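PDB 1U53: secreted protein ASP-2 from Necator americanus, which is a secreted pathogenesis-related-1 protein of the CAP family and a vaccine antigen against human hookworm infection, though its molecular activity remains uncertain. Local coordinates for residues 119-124 and 172-177. Residues are numbered along the deposited sequence; the frame is centred on the assembly and turned at random.
Sequences QNLKLT and KDIYEK
Lys122 and Asp173 form an isolated antiparallel beta bridge, their CA atoms 4.2 Å apart as a non-hydrogen-bonded pair, with the backbone bonds made by their neighbours. Ile174 N donates to Leu121 O (2.9 Å), and Leu123 N to Lys172 O (2.9 Å, 164° at the hydrogen). The bridge ties the loop before helix 125-128 of this CAP protein to the loop that follows strand 157-164. Leu121 O also receives the CA-H of Asp173.

Leu121 carries the buried side of the contact. With CG anti to the carbonyl carbon (chi1 -57°), it sets CD1 over the centre of one Tyr175 ring face, a CH-pi contact 3.5 Å from the centroid, while CD2 meets Ile174 CD1 at 4.2 Å. The Tyr175 hydroxyl is hydrogen-bonded to Pro45 O, which pins the far end of the ring. Lys177 CG packs against Leu121 CD1, and its chain, bent at chi3, brings NZ to donate a hydrogen bond to Gln119 O (2.8 Å) from above the carbonyl plane.

On the exposed side Asn120 OD1 closes an Asx turn by accepting from Lys122 N (3.0 Å). One water donates both to this oxygen and to Asp173 OD1, the latter at 2.6 Å.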
loop_
_atom_site.group_PDB
_atom_site.type_symbol
_atom_site.label_atom_id
_atom_site.label_comp_id
_atom_site.label_asym_id
_atom_site.label_seq_id
_atom_site.Cartn_x
_atom_site.Cartn_y
_atom_site.Cartn_z
ATOM N N GLN A 119 -17.441 -2.892 8.621
ATOM C CA GLN A 119 -17.751 -4.028 7.725
ATOM C C GLN A 119 -18.243 -3.585 6.357
ATOM O O GLN A 119 -18.261 -4.387 5.410
ATOM C CB GLN A 119 -18.814 -4.924 8.358
ATOM C CG GLN A 119 -18.414 -5.530 9.666
ATOM C CD GLN A 119 -17.103 -6.252 9.577
ATOM O OE1 GLN A 119 -17.018 -7.351 9.002
ATOM N NE2 GLN A 119 -16.047 -5.635 10.131
ATOM N N ASN A 120 -18.631 -2.313 6.212
ATOM C CA ASN A 120 -19.009 -1.807 4.898
ATOM C C ASN A 120 -17.802 -1.203 4.205
ATOM O O ASN A 120 -17.307 -0.141 4.620
ATOM C CB ASN A 120 -20.078 -0.699 4.994
ATOM C CG ASN A 120 -20.588 -0.253 3.625
ATOM O OD1 ASN A 120 -20.018 -0.586 2.583
ATOM N ND2 ASN A 120 -21.727 0.469 3.629
ATOM N N LEU A 121 -17.372 -1.849 3.131
ATOM C CA LEU A 121 -16.095 -1.477 2.504
ATOM C C LEU A 121 -16.240 -0.512 1.363
ATOM O O LEU A 121 -15.265 -0.233 0.638
ATOM C CB LEU A 121 -15.338 -2.735 2.068
ATOM C CG LEU A 121 -15.082 -3.721 3.194
ATOM C CD1 LEU A 121 -14.273 -4.868 2.594
ATOM C CD2 LEU A 121 -14.313 -3.044 4.346
ATOM N N LYS A 122 -17.451 0.021 1.186
ATOM C CA LYS A 122 -17.680 1.090 0.202
ATOM C C LYS A 122 -16.922 2.354 0.564
ATOM O O LYS A 122 -17.083 2.914 1.659
ATOM C CB LYS A 122 -19.179 1.419 0.134
ATOM C CG LYS A 122 -19.577 2.328 -1.020
ATOM C CD LYS A 122 -21.077 2.599 -0.956
ATOM C CE LYS A 122 -21.537 3.408 -2.143
ATOM N NZ LYS A 122 -21.196 4.831 -1.915
ATOM N N LEU A 123 -16.111 2.839 -0.348
ATOM C CA LEU A 123 -15.352 4.027 -0.021
ATOM C C LEU A 123 -16.196 5.302 -0.119
ATOM O O LEU A 123 -16.169 5.968 -1.148
ATOM C CB LEU A 123 -14.117 4.138 -0.912
ATOM C CG LEU A 123 -13.193 5.258 -0.423
ATOM C CD1 LEU A 123 -12.664 4.962 0.976
ATOM C CD2 LEU A 123 -12.038 5.481 -1.397
ATOM N N THR A 124 -16.931 5.619 0.955
ATOM C CA THR A 124 -17.752 6.845 1.073
ATOM C C THR A 124 -16.970 8.051 1.564
ATOM O O THR A 124 -15.920 7.901 2.176
ATOM C CB THR A 124 -18.804 6.663 2.153
ATOM O OG1 THR A 124 -18.135 6.385 3.390
ATOM C CG2 THR A 124 -19.724 5.506 1.808
ATOM N N LYS A 172 -16.563 2.973 -4.614
ATOM C CA LYS A 172 -16.323 1.556 -4.915
ATOM C C LYS A 172 -15.834 0.855 -3.665
ATOM O O LYS A 172 -15.341 1.495 -2.771
ATOM C CB LYS A 172 -15.228 1.348 -5.971
ATOM C CG LYS A 172 -15.398 2.110 -7.260
ATOM C CD LYS A 172 -16.599 1.593 -8.027
ATOM C CE LYS A 172 -16.760 2.375 -9.325
ATOM N NZ LYS A 172 -15.758 1.938 -10.367
ATOM N N ASP A 173 -15.934 -0.468 -3.671
ATOM C CA ASP A 173 -15.518 -1.283 -2.522
ATOM C C ASP A 173 -14.016 -1.485 -2.527
ATOM O O ASP A 173 -13.408 -1.773 -3.558
ATOM C CB ASP A 173 -16.158 -2.662 -2.586
ATOM C CG ASP A 173 -17.626 -2.652 -2.197
ATOM O OD1 ASP A 173 -18.153 -1.612 -1.753
ATOM O OD2 ASP A 173 -18.230 -3.724 -2.272
ATOM N N ILE A 174 -13.430 -1.432 -1.335
ATOM C CA ILE A 174 -11.976 -1.640 -1.203
ATOM C C ILE A 174 -11.590 -3.041 -1.674
ATOM O O ILE A 174 -10.607 -3.247 -2.397
ATOM C CB ILE A 174 -11.545 -1.479 0.276
ATOM C CG1 ILE A 174 -11.903 -0.061 0.830
ATOM C CG2 ILE A 174 -10.030 -1.789 0.427
ATOM C CD1 ILE A 174 -12.114 -0.100 2.386
ATOM N N TYR A 175 -12.345 -4.031 -1.216
ATOM C CA TYR A 175 -12.222 -5.379 -1.769
ATOM C C TYR A 175 -13.566 -6.085 -1.626
ATOM O O TYR A 175 -14.425 -5.631 -0.872
ATOM C CB TYR A 175 -11.096 -6.169 -1.059
ATOM C CG TYR A 175 -11.159 -6.255 0.461
ATOM C CD1 TYR A 175 -11.886 -7.272 1.094
ATOM C CD2 TYR A 175 -10.492 -5.312 1.286
ATOM C CE1 TYR A 175 -11.945 -7.377 2.505
ATOM C CE2 TYR A 175 -10.542 -5.417 2.692
ATOM C CZ TYR A 175 -11.276 -6.433 3.287
ATOM O OH TYR A 175 -11.326 -6.507 4.639
ATOM N N GLU A 176 -13.717 -7.175 -2.371
ATOM C CA GLU A 176 -14.876 -8.072 -2.291
ATOM C C GLU A 176 -14.795 -8.955 -1.061
ATOM O O GLU A 176 -13.804 -9.629 -0.869
ATOM C CB GLU A 176 -14.912 -8.961 -3.543
ATOM C CG GLU A 176 -16.035 -9.982 -3.515
ATOM C CD GLU A 176 -16.234 -10.744 -4.821
ATOM O OE1 GLU A 176 -15.691 -10.355 -5.890
ATOM O OE2 GLU A 176 -16.957 -11.767 -4.780
ATOM N N LYS A 177 -15.863 -9.001 -0.260
ATOM C CA LYS A 177 -15.873 -9.842 0.957
ATOM C C LYS A 177 -16.231 -11.292 0.646
ATOM O O LYS A 177 -17.091 -11.566 -0.194
ATOM C CB LYS A 177 -16.899 -9.316 1.972
ATOM C CG LYS A 177 -16.526 -7.906 2.493
ATOM C CD LYS A 177 -17.447 -7.429 3.626
ATOM C CE LYS A 177 -18.811 -6.981 3.174
ATOM N NZ LYS A 177 -19.598 -6.707 4.490
HETATM O O HOH W 1 -19.897 -2.164 0.136
#